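Local structure of TetR-family transcriptional regulator (Pectobacterium atrosepticum, 2HYT) at residues Arg134-Asp137 / Asn138-Arg141; Ala61-Val64 / Glu65-Ala69; Met99-Pro103 / Glu104-Ile108. The protein probably binds DNA at cis-regulatory sites as a dimeric TetR-family transcription factor and so controls the expression of target genes. All coordinates share one frame; numbering follows the deposited sequence.

Contact 1 (Arg134-Asp137 / Asn138-Arg141)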
ATOM      1  N   ARG A 134       7.988  14.827  -9.369  1.00 18.58           N
ATOM      2  CA  ARG A 134       8.610  16.142  -9.655  0.50 18.65           C
ATOM      3  C   ARG A 134      10.074  16.118  -9.232  1.00 16.14           C
ATOM      4  O   ARG A 134      10.983  16.554  -9.967  1.00 18.74           O
ATOM      5  CB  ARG A 134       7.916  17.276  -8.903  0.50 17.98           C
ATOM      6  CG  ARG A 134       6.567  17.685  -9.462  0.50 22.68           C
ATOM      7  CD  ARG A 134       6.025  18.913  -8.731  0.50 24.74           C
ATOM      8  NE  ARG A 134       5.415  18.560  -7.449  0.50 26.27           N
ATOM      9  CZ  ARG A 134       5.393  19.335  -6.362  0.50 28.41           C
ATOM     10  NH1 ARG A 134       5.954  20.538  -6.351  0.50 37.84           N
ATOM     11  NH2 ARG A 134       4.797  18.899  -5.268  0.50 32.56           N
ATOM     12  N   LEU A 135      10.311  15.587  -8.044  1.00 16.98           N
ATOM     13  CA  LEU A 135      11.675  15.496  -7.539  1.00 18.37           C
ATOM     14  C   LEU A 135      12.572  14.540  -8.385  1.00 18.65           C
ATOM     15  O   LEU A 135      13.696  14.844  -8.728  1.00 16.32           O
ATOM     16  CB  LEU A 135      11.631  15.097  -6.063  1.00 16.78           C
ATOM     17  CG  LEU A 135      12.991  14.939  -5.375  1.00 19.32           C
ATOM     18  CD1 LEU A 135      13.837  16.198  -5.482  1.00 23.67           C
ATOM     19  CD2 LEU A 135      12.768  14.560  -3.879  1.00 21.27           C
ATOM     20  N   ILE A 136      12.083  13.326  -8.646  1.00 18.57           N
ATOM     21  CA  ILE A 136      12.805  12.378  -9.489  1.00 17.00           C
ATOM     22  C   ILE A 136      13.123  12.941 -10.866  1.00 17.00           C
ATOM     23  O   ILE A 136      14.230  12.775 -11.342  1.00 17.45           O
ATOM     24  CB  ILE A 136      12.030  11.040  -9.570  1.00 17.08           C
ATOM     25  CG1 ILE A 136      12.016  10.415  -8.199  1.00 20.32           C
ATOM     26  CG2 ILE A 136      12.637  10.127 -10.613  1.00 19.34           C
ATOM     27  CD1 ILE A 136      13.403   9.976  -7.712  1.00 25.58           C
ATOM     28  N   ASP A 137      12.152  13.570 -11.508  1.00 16.35           N
ATOM     29  CA  ASP A 137      12.320  14.206 -12.830  0.50 16.61           C
ATOM     30  C   ASP A 137      13.496  15.182 -12.773  1.00 15.12           C
ATOM     31  O   ASP A 137      14.393  15.166 -13.617  1.00 16.48           O
ATOM     32  CB  ASP A 137      11.014  14.919 -13.192  0.50 18.56           C
ATOM     33  CG  ASP A 137      11.017  15.508 -14.576  0.50 21.69           C
ATOM     34  OD1 ASP A 137      11.748  16.498 -14.779  0.50 15.71           O
ATOM     35  OD2 ASP A 137      10.231  15.031 -15.440  0.50 18.70           O
ATOM     36  N   ASN A 138      13.476  16.033 -11.745  1.00 15.75           N
ATOM     37  CA  ASN A 138      14.566  16.971 -11.516  1.00 16.08           C
ATOM     38  C   ASN A 138      15.925  16.275 -11.406  1.00 13.81           C
ATOM     39  O   ASN A 138      16.890  16.694 -12.079  1.00 15.84           O
ATOM     40  CB  ASN A 138      14.264  17.853 -10.310  1.00 16.88           C
ATOM     41  CG  ASN A 138      15.410  18.752  -9.919  1.00 17.56           C
ATOM     42  OD1 ASN A 138      16.367  18.308  -9.318  1.00 20.03           O
ATOM     43  ND2 ASN A 138      15.348  20.004 -10.326  1.00 17.99           N
ATOM     44  N   LEU A 139      16.026  15.239 -10.582  1.00 16.47           N
ATOM     45  CA  LEU A 139      17.287  14.532 -10.369  1.00 17.11           C
ATOM     46  C   LEU A 139      17.762  13.794 -11.604  1.00 17.71           C
ATOM     47  O   LEU A 139      18.968  13.675 -11.850  1.00 18.60           O
ATOM     48  CB  LEU A 139      17.133  13.533  -9.217  1.00 15.62           C
ATOM     49  CG  LEU A 139      16.944  14.172  -7.828  1.00 17.71           C
ATOM     50  CD1 LEU A 139      16.437  13.142  -6.804  1.00 21.86           C
ATOM     51  CD2 LEU A 139      18.269  14.802  -7.332  1.00 23.68           C
ATOM     52  N   ILE A 140      16.810  13.287 -12.393  1.00 15.37           N
ATOM     53  CA  ILE A 140      17.192  12.683 -13.681  1.00 17.67           C
ATOM     54  C   ILE A 140      17.729  13.746 -14.650  1.00 17.92           C
ATOM     55  O   ILE A 140      18.778  13.570 -15.293  1.00 17.39           O
ATOM     56  CB  ILE A 140      16.037  11.872 -14.292  1.00 16.77           C
ATOM     57  CG1 ILE A 140      15.795  10.631 -13.452  1.00 16.82           C
ATOM     58  CG2 ILE A 140      16.439  11.466 -15.750  1.00 18.78           C
ATOM     59  CD1 ILE A 140      14.417   9.960 -13.698  1.00 19.26           C
ATOM     60  N   ARG A 141      17.035  14.879 -14.737  1.00 15.92           N
ATOM     61  CA  ARG A 141      17.491  15.968 -15.579  1.00 15.94           C
ATOM     62  C   ARG A 141      18.890  16.459 -15.176  1.00 14.66           C
ATOM     63  O   ARG A 141      19.697  16.752 -16.046  1.00 17.44           O
ATOM     64  CB  ARG A 141      16.488  17.125 -15.524  1.00 16.29           C
ATOM     65  CG  ARG A 141      15.200  16.873 -16.297  1.00 17.76           C
ATOM     66  CD  ARG A 141      14.299  18.041 -16.171  1.00 20.79           C
ATOM     67  NE  ARG A 141      13.030  17.813 -16.849  1.00 18.82           N
ATOM     68  CZ  ARG A 141      12.752  18.243 -18.066  1.00 20.74           C
ATOM     69  NH1 ARG A 141      13.652  18.910 -18.763  1.00 19.52           N
ATOM     70  NH2 ARG A 141      11.574  17.982 -18.599  1.00 24.90           N
TER
HETATM   71  O   HOH W   1       9.399  16.506 -17.351  1.00 38.27           O
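D137 and R141 form an i to i+4 salt bridge on the last turns of helix 122-141, in the C-terminal domain of this all-helical TetR-family fold. The two side chains run alongside each other because each leaves the backbone differently: CG of D137 stands anti to its own N (chi1 -175°), whereas CG of R141 is anti to the carbonyl carbon and its chain then runs extended to NE. D137 OD1 accepts from R141 NE at 2.8 Å on the syn side of the carboxylate, the oxygen lying in the guanidinium plane. Carboxylate and guanidinium are nearly coplanar, 26° apart. The bridge is single, but a water extends it, donating to D137 OD2 and accepting from R141 NH2; both belong to the D137 conformer given here, one of two.

The apolar face of the same turns is turned inward. I136 CG2 meets I140 CD1 at 3.6 Å, and L135 CG lies a looser 4.1 Å from L139 CD1. F89 of helix 85-98 packs on L135, I136 and L139, and I136 also reaches L153 and I157. Beneath the salt bridge the backbone repeats the same pairing, R141 N donating to D137 O at 2.9 Å.

Contact 2 (Ala61-Val64 / Glu65-Ala69)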
ATOM      1  N   ALA A  61     -11.599  10.348   8.104  1.00 15.93           N
ATOM      2  CA  ALA A  61     -11.101  10.670   6.757  1.00 17.26           C
ATOM      3  C   ALA A  61     -10.720  12.126   6.643  1.00 17.44           C
ATOM      4  O   ALA A  61      -9.666  12.487   6.060  1.00 18.45           O
ATOM      5  CB  ALA A  61     -12.124  10.261   5.690  1.00 18.66           C
ATOM      6  N   ALA A  62     -11.516  12.986   7.274  1.00 16.83           N
ATOM      7  CA  ALA A  62     -11.279  14.401   7.190  1.00 18.06           C
ATOM      8  C   ALA A  62     -10.005  14.795   7.946  1.00 17.48           C
ATOM      9  O   ALA A  62      -9.287  15.672   7.531  1.00 19.01           O
ATOM     10  CB  ALA A  62     -12.502  15.194   7.703  1.00 19.23           C
ATOM     11  N   VAL A  63      -9.794  14.191   9.112  1.00 18.68           N
ATOM     12  CA  VAL A  63      -8.578  14.360   9.905  1.00 16.76           C
ATOM     13  C   VAL A  63      -7.373  13.897   9.102  1.00 20.31           C
ATOM     14  O   VAL A  63      -6.360  14.610   9.034  1.00 20.60           O
ATOM     15  CB  VAL A  63      -8.686  13.592  11.211  1.00 18.61           C
ATOM     16  CG1 VAL A  63      -7.330  13.448  11.877  1.00 17.28           C
ATOM     17  CG2 VAL A  63      -9.744  14.285  12.168  1.00 19.33           C
ATOM     18  N   VAL A  64      -7.479  12.709   8.506  1.00 18.79           N
ATOM     19  CA  VAL A  64      -6.379  12.168   7.675  1.00 19.07           C
ATOM     20  C   VAL A  64      -6.016  13.114   6.509  1.00 20.34           C
ATOM     21  O   VAL A  64      -4.826  13.391   6.287  1.00 21.53           O
ATOM     22  CB  VAL A  64      -6.705  10.761   7.177  1.00 20.02           C
ATOM     23  CG1 VAL A  64      -5.783  10.352   6.052  1.00 21.37           C
ATOM     24  CG2 VAL A  64      -6.661   9.753   8.359  1.00 19.57           C
ATOM     25  N   GLU A  65      -7.013  13.639   5.806  1.00 20.52           N
ATOM     26  CA  GLU A  65      -6.784  14.603   4.738  1.00 21.63           C
ATOM     27  C   GLU A  65      -5.936  15.792   5.221  1.00 20.47           C
ATOM     28  O   GLU A  65      -5.002  16.219   4.527  1.00 24.18           O
ATOM     29  CB  GLU A  65      -8.100  15.067   4.145  1.00 23.18           C
ATOM     30  CG  GLU A  65      -7.967  16.162   3.108  1.00 24.83           C
ATOM     31  CD  GLU A  65      -9.303  16.606   2.539  1.00 33.41           C
ATOM     32  OE1 GLU A  65     -10.297  16.717   3.306  1.00 42.73           O
ATOM     33  OE2 GLU A  65      -9.338  16.908   1.328  1.00 43.38           O
ATOM     34  N   GLN A  66      -6.243  16.331   6.409  1.00 18.62           N
ATOM     35  CA  GLN A  66      -5.488  17.461   6.948  0.50 20.58           C
ATOM     36  C   GLN A  66      -4.067  17.055   7.286  1.00 20.68           C
ATOM     37  O   GLN A  66      -3.120  17.758   6.964  1.00 23.47           O
ATOM     38  CB  GLN A  66      -6.094  17.982   8.231  0.50 20.32           C
ATOM     39  CG  GLN A  66      -7.141  19.011   8.099  0.50 26.42           C
ATOM     40  CD  GLN A  66      -7.344  19.728   9.420  0.50 28.52           C
ATOM     41  OE1 GLN A  66      -7.083  19.171  10.491  0.50 29.76           O
ATOM     42  NE2 GLN A  66      -7.757  20.978   9.354  0.50 32.12           N
ATOM     43  N   ILE A  67      -3.938  15.935   7.968  1.00 19.70           N
ATOM     44  CA  ILE A  67      -2.635  15.410   8.299  1.00 18.25           C
ATOM     45  C   ILE A  67      -1.800  15.178   7.032  1.00 18.80           C
ATOM     46  O   ILE A  67      -0.627  15.564   6.999  1.00 21.91           O
ATOM     47  CB  ILE A  67      -2.722  14.117   9.114  1.00 20.87           C
ATOM     48  CG1 ILE A  67      -3.359  14.395  10.475  1.00 19.32           C
ATOM     49  CG2 ILE A  67      -1.341  13.537   9.339  1.00 22.50           C
ATOM     50  CD1 ILE A  67      -3.657  13.115  11.344  1.00 19.43           C
ATOM     51  N   ASP A  68      -2.387  14.597   6.004  1.00 21.48           N
ATOM     52  CA  ASP A  68      -1.698  14.334   4.734  1.00 22.38           C
ATOM     53  C   ASP A  68      -1.137  15.627   4.145  1.00 25.42           C
ATOM     54  O   ASP A  68       0.014  15.668   3.683  1.00 25.57           O
ATOM     55  CB  ASP A  68      -2.671  13.733   3.728  1.00 27.13           C
ATOM     56  CG  ASP A  68      -2.943  12.241   3.958  1.00 31.52           C
ATOM     57  OD1 ASP A  68      -2.303  11.609   4.814  1.00 33.20           O
ATOM     58  OD2 ASP A  68      -3.835  11.723   3.251  1.00 33.63           O
ATOM     59  N   ALA A  69      -1.965  16.669   4.138  1.00 22.63           N
ATOM     60  CA  ALA A  69      -1.549  17.968   3.609  1.00 23.33           C
ATOM     61  C   ALA A  69      -0.367  18.542   4.354  1.00 24.02           C
ATOM     62  O   ALA A  69       0.557  19.083   3.749  1.00 22.77           O
ATOM     63  CB  ALA A  69      -2.731  18.964   3.572  1.00 21.70           C
TER
HETATM   64  O   HOH W   2     -10.002  17.700   5.820  1.00 22.31           O
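Helix 56-81 is the long helix that leads from the predicted helix-turn-helix DNA-binding region into the C-terminal domain of the TetR fold, and residues 61-69 are two of its inner turns. V63 and I67 leave the helix next to each other, one turn apart, with V63 CG1 3.7 Å from I67 CD1. The two methyls meet because CG1 of V63 is anti to the backbone N (chi1 165°) while CG1 of I67 is anti to the carbonyl carbon, which turns one chain forward and the other back along the helix. I67 CG1 also sits 3.3 Å from V63 O, the oxygen that takes the I67 backbone N-H.

One residue further along, V64 and D68 meet: V64 CG1 rests 3.7 Å from D68 OD2, which has a weak hydrogen bond to S124. The backbone N of D68 donates to V64 O at 2.7 Å. Two residues back, Q66 N donates only weakly to A62 O, 3.3 Å, and A62 O takes a second donor, a water at 2.7 Å that also donates to E65 OE1. In the conformer given here, Q66 OE1 accepts from R22 of helix 7-28, whose L18 packs on A62, V63 and Q66.

The chemistry is thus mixed: methyl groups pack on helices 7-28 and 103-117, with Q66 adding a polar bond to R22, while the E65 carboxylate reaches the A62 carbonyl through a water.

Contact 3 (Met99-Pro103 / Glu104-Ile108). With EDO (1,2-ethanediol), chain D.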
HETATM    1  N   MSE A  99       8.610   9.988  10.432  1.00 19.51           N
HETATM    2  CA  MSE A  99       7.248  10.375  10.785  1.00 18.71           C
HETATM    3  C   MSE A  99       6.421   9.245  11.362  1.00 17.38           C
HETATM    4  O   MSE A  99       5.466   9.498  12.111  1.00 19.65           O
HETATM    5  CB  MSE A  99       6.561  10.924   9.568  1.00 20.63           C
HETATM    6  CG  MSE A  99       6.919  12.270   9.308  1.00 18.58           C
HETATM    7 SE   MSE A  99       6.198  12.853   7.532  0.75 25.33          SE
HETATM    8  CE  MSE A  99       6.865  14.596   7.691  1.00 29.78           C
ATOM      9  N   ALA A 100       6.783   7.988  11.073  1.00 18.01           N
ATOM     10  CA  ALA A 100       6.041   6.833  11.586  1.00 19.27           C
ATOM     11  C   ALA A 100       6.150   6.684  13.106  1.00 19.34           C
ATOM     12  O   ALA A 100       5.428   5.881  13.691  1.00 22.88           O
ATOM     13  CB  ALA A 100       6.506   5.554  10.926  1.00 20.67           C
ATOM     14  N   LEU A 101       7.076   7.403  13.724  1.00 19.43           N
ATOM     15  CA  LEU A 101       7.200   7.380  15.195  1.00 21.27           C
ATOM     16  C   LEU A 101       6.572   8.602  15.850  1.00 21.47           C
ATOM     17  O   LEU A 101       6.543   8.694  17.086  1.00 22.04           O
ATOM     18  CB  LEU A 101       8.651   7.262  15.611  1.00 22.71           C
ATOM     19  CG  LEU A 101       9.384   5.981  15.155  1.00 23.51           C
ATOM     20  CD1 LEU A 101      10.810   5.923  15.770  1.00 25.01           C
ATOM     21  CD2 LEU A 101       8.580   4.718  15.475  1.00 26.86           C
ATOM     22  N   GLU A 102       6.079   9.560  15.073  1.00 19.01           N
ATOM     23  CA  GLU A 102       5.392  10.699  15.669  1.00 19.21           C
ATOM     24  C   GLU A 102       4.015  10.236  16.114  1.00 18.48           C
ATOM     25  O   GLU A 102       3.287   9.602  15.354  1.00 20.39           O
ATOM     26  CB  GLU A 102       5.281  11.855  14.651  1.00 20.86           C
ATOM     27  CG  GLU A 102       6.645  12.348  14.199  1.00 22.92           C
ATOM     28  CD  GLU A 102       6.586  13.523  13.256  1.00 24.16           C
ATOM     29  OE1 GLU A 102       5.457  14.031  12.984  1.00 25.89           O
ATOM     30  OE2 GLU A 102       7.678  13.961  12.793  1.00 29.16           O
ATOM     31  N   PRO A 103       3.638  10.515  17.365  1.00 20.19           N
ATOM     32  CA  PRO A 103       2.384   9.897  17.845  1.00 19.50           C
ATOM     33  C   PRO A 103       1.135  10.080  16.982  1.00 18.80           C
ATOM     34  O   PRO A 103       0.365   9.120  16.819  1.00 19.77           O
ATOM     35  CB  PRO A 103       2.211  10.511  19.253  1.00 23.77           C
ATOM     36  CG  PRO A 103       3.544  10.843  19.657  1.00 26.50           C
ATOM     37  CD  PRO A 103       4.333  11.239  18.434  1.00 23.15           C
ATOM     38  N   GLU A 104       0.886  11.267  16.418  1.00 19.51           N
ATOM     39  CA  GLU A 104      -0.313  11.416  15.634  1.00 18.86           C
ATOM     40  C   GLU A 104      -0.314  10.585  14.348  1.00 18.81           C
ATOM     41  O   GLU A 104      -1.306   9.966  13.996  1.00 21.45           O
ATOM     42  CB  GLU A 104      -0.557  12.887  15.261  1.00 20.42           C
ATOM     43  CG  GLU A 104      -1.857  13.042  14.534  1.00 20.34           C
ATOM     44  CD  GLU A 104      -2.283  14.476  14.426  1.00 27.86           C
ATOM     45  OE1 GLU A 104      -1.429  15.280  14.017  1.00 27.05           O
ATOM     46  OE2 GLU A 104      -3.473  14.762  14.701  1.00 27.20           O
ATOM     47  N   ILE A 105       0.795  10.633  13.626  1.00 20.63           N
ATOM     48  CA  ILE A 105       0.936   9.886  12.385  1.00 18.50           C
ATOM     49  C   ILE A 105       0.919   8.405  12.677  1.00 19.09           C
ATOM     50  O   ILE A 105       0.226   7.632  12.014  1.00 19.85           O
ATOM     51  CB  ILE A 105       2.219  10.369  11.640  1.00 20.78           C
ATOM     52  CG1 ILE A 105       2.003  11.832  11.216  1.00 22.79           C
ATOM     53  CG2 ILE A 105       2.540   9.474  10.428  1.00 17.68           C
ATOM     54  CD1 ILE A 105       3.246  12.500  10.613  1.00 24.68           C
ATOM     55  N   GLN A 106       1.698   7.988  13.664  1.00 18.05           N
ATOM     56  CA  GLN A 106       1.762   6.606  14.025  1.00 18.52           C
ATOM     57  C   GLN A 106       0.389   6.036  14.282  1.00 20.10           C
ATOM     58  O   GLN A 106       0.062   4.930  13.864  1.00 21.90           O
ATOM     59  CB  GLN A 106       2.648   6.454  15.268  1.00 20.68           C
ATOM     60  CG  GLN A 106       2.789   5.067  15.749  1.00 21.37           C
ATOM     61  CD  GLN A 106       3.600   5.025  17.038  1.00 28.44           C
ATOM     62  OE1 GLN A 106       3.199   5.621  18.049  1.00 37.80           O
ATOM     63  NE2 GLN A 106       4.760   4.401  16.985  1.00 35.52           N
ATOM     64  N   ARG A 107      -0.397   6.761  15.076  1.00 18.53           N
ATOM     65  CA  ARG A 107      -1.664   6.240  15.548  1.00 19.80           C
ATOM     66  C   ARG A 107      -2.767   6.485  14.545  1.00 18.56           C
ATOM     67  O   ARG A 107      -3.339   5.531  14.010  1.00 21.51           O
ATOM     68  CB  ARG A 107      -1.977   6.866  16.882  1.00 19.63           C
ATOM     69  CG  ARG A 107      -1.106   6.253  17.995  1.00 24.06           C
ATOM     70  CD  ARG A 107      -1.617   6.672  19.367  1.00 32.10           C
ATOM     71  NE  ARG A 107      -1.320   8.066  19.634  1.00 33.68           N
ATOM     72  CZ  ARG A 107      -1.853   8.801  20.615  1.00 46.27           C
ATOM     73  NH1 ARG A 107      -2.769   8.298  21.437  1.00 42.55           N
ATOM     74  NH2 ARG A 107      -1.459  10.067  20.764  1.00 44.96           N
ATOM     75  N   ILE A 108      -3.020   7.762  14.242  1.00 19.26           N
ATOM     76  CA  ILE A 108      -4.172   8.124  13.398  1.00 19.46           C
ATOM     77  C   ILE A 108      -4.049   7.599  11.954  1.00 18.05           C
ATOM     78  O   ILE A 108      -4.993   7.035  11.406  1.00 20.93           O
ATOM     79  CB  ILE A 108      -4.388   9.638  13.368  1.00 19.50           C
ATOM     80  CG1 ILE A 108      -4.708  10.149  14.783  1.00 21.22           C
ATOM     81  CG2 ILE A 108      -5.508   9.997  12.353  1.00 21.22           C
ATOM     82  CD1 ILE A 108      -5.997   9.567  15.347  1.00 26.89           C
TER
HETATM   83  C1  EDO D 199       1.354  16.278  10.527  1.00 36.26           C
HETATM   84  O1  EDO D 199       2.613  16.928  10.308  1.00 41.82           O
HETATM   85  C2  EDO D 199       1.100  16.337  12.035  1.00 45.93           C
HETATM   86  O2  EDO D 199       0.901  15.041  12.580  1.00 37.02           O
HETATM   87  O   HOH W   3       5.316   7.336  19.122  1.00 50.74           O
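I105, in the first turn of helix 103-117, folds back on M99 and E102 in the turn that joins this helix to helix 85-98 in the C-terminal domain; E102 is the N-cap residue. This is the tight side. I105 CD1 packs 3.8 Å from CB of M99, a selenomethionine, and 3.6 Å from E102 OE1, while I105 CG2 lies 3.4 Å from M99 O. The E102 carboxylate is salt-bridged to R74, and M99 continues onto M71 of helix 56-81. Q106 presses its CB against A100 O, a buried carbonyl without a polar partner in the model, and its N donates to E102 O at 2.8 Å.

The other side is looser and wetter. Q106, with CG anti to N (chi1 180°), carries its amide to a water that donates to both Q106 OE1 and L101 O; L101 CD2 only grazes Q106 NE2.

Polar anchors complete the turn. P103 O takes R107 N at 3.0 Å and, weakly, R107 NE, while R107 NH2 donates to the carbonyl of S26. E104 OE1 is salt-bridged to R22 and accepts, at 2.7 Å, from O2 of a 1,2-ethanediol, probably from crystallisation, which also bonds to R74 NH1.

How the contacts relate
Along the chain the order is contact 2, contact 3, contact 1, on helix 56-81, at the start of helix 103-117 and at the end of helix 122-141. Contacts 2 and 3 have centres 13 Å apart and touch: I67 CD1 packs 3.6 Å from E104 CD, and I108 CG2 meets both I67 and V63. R22 of helix 7-28 serves both contacts, tying the DNA-binding region to the C-terminal domain where a TetR regulator would probably pass signals between them. Contact 1 stands apart, its centre about 27 Å from that of contact 2 and 29 Å from that of contact 3, towards the far end of the C-terminal domain.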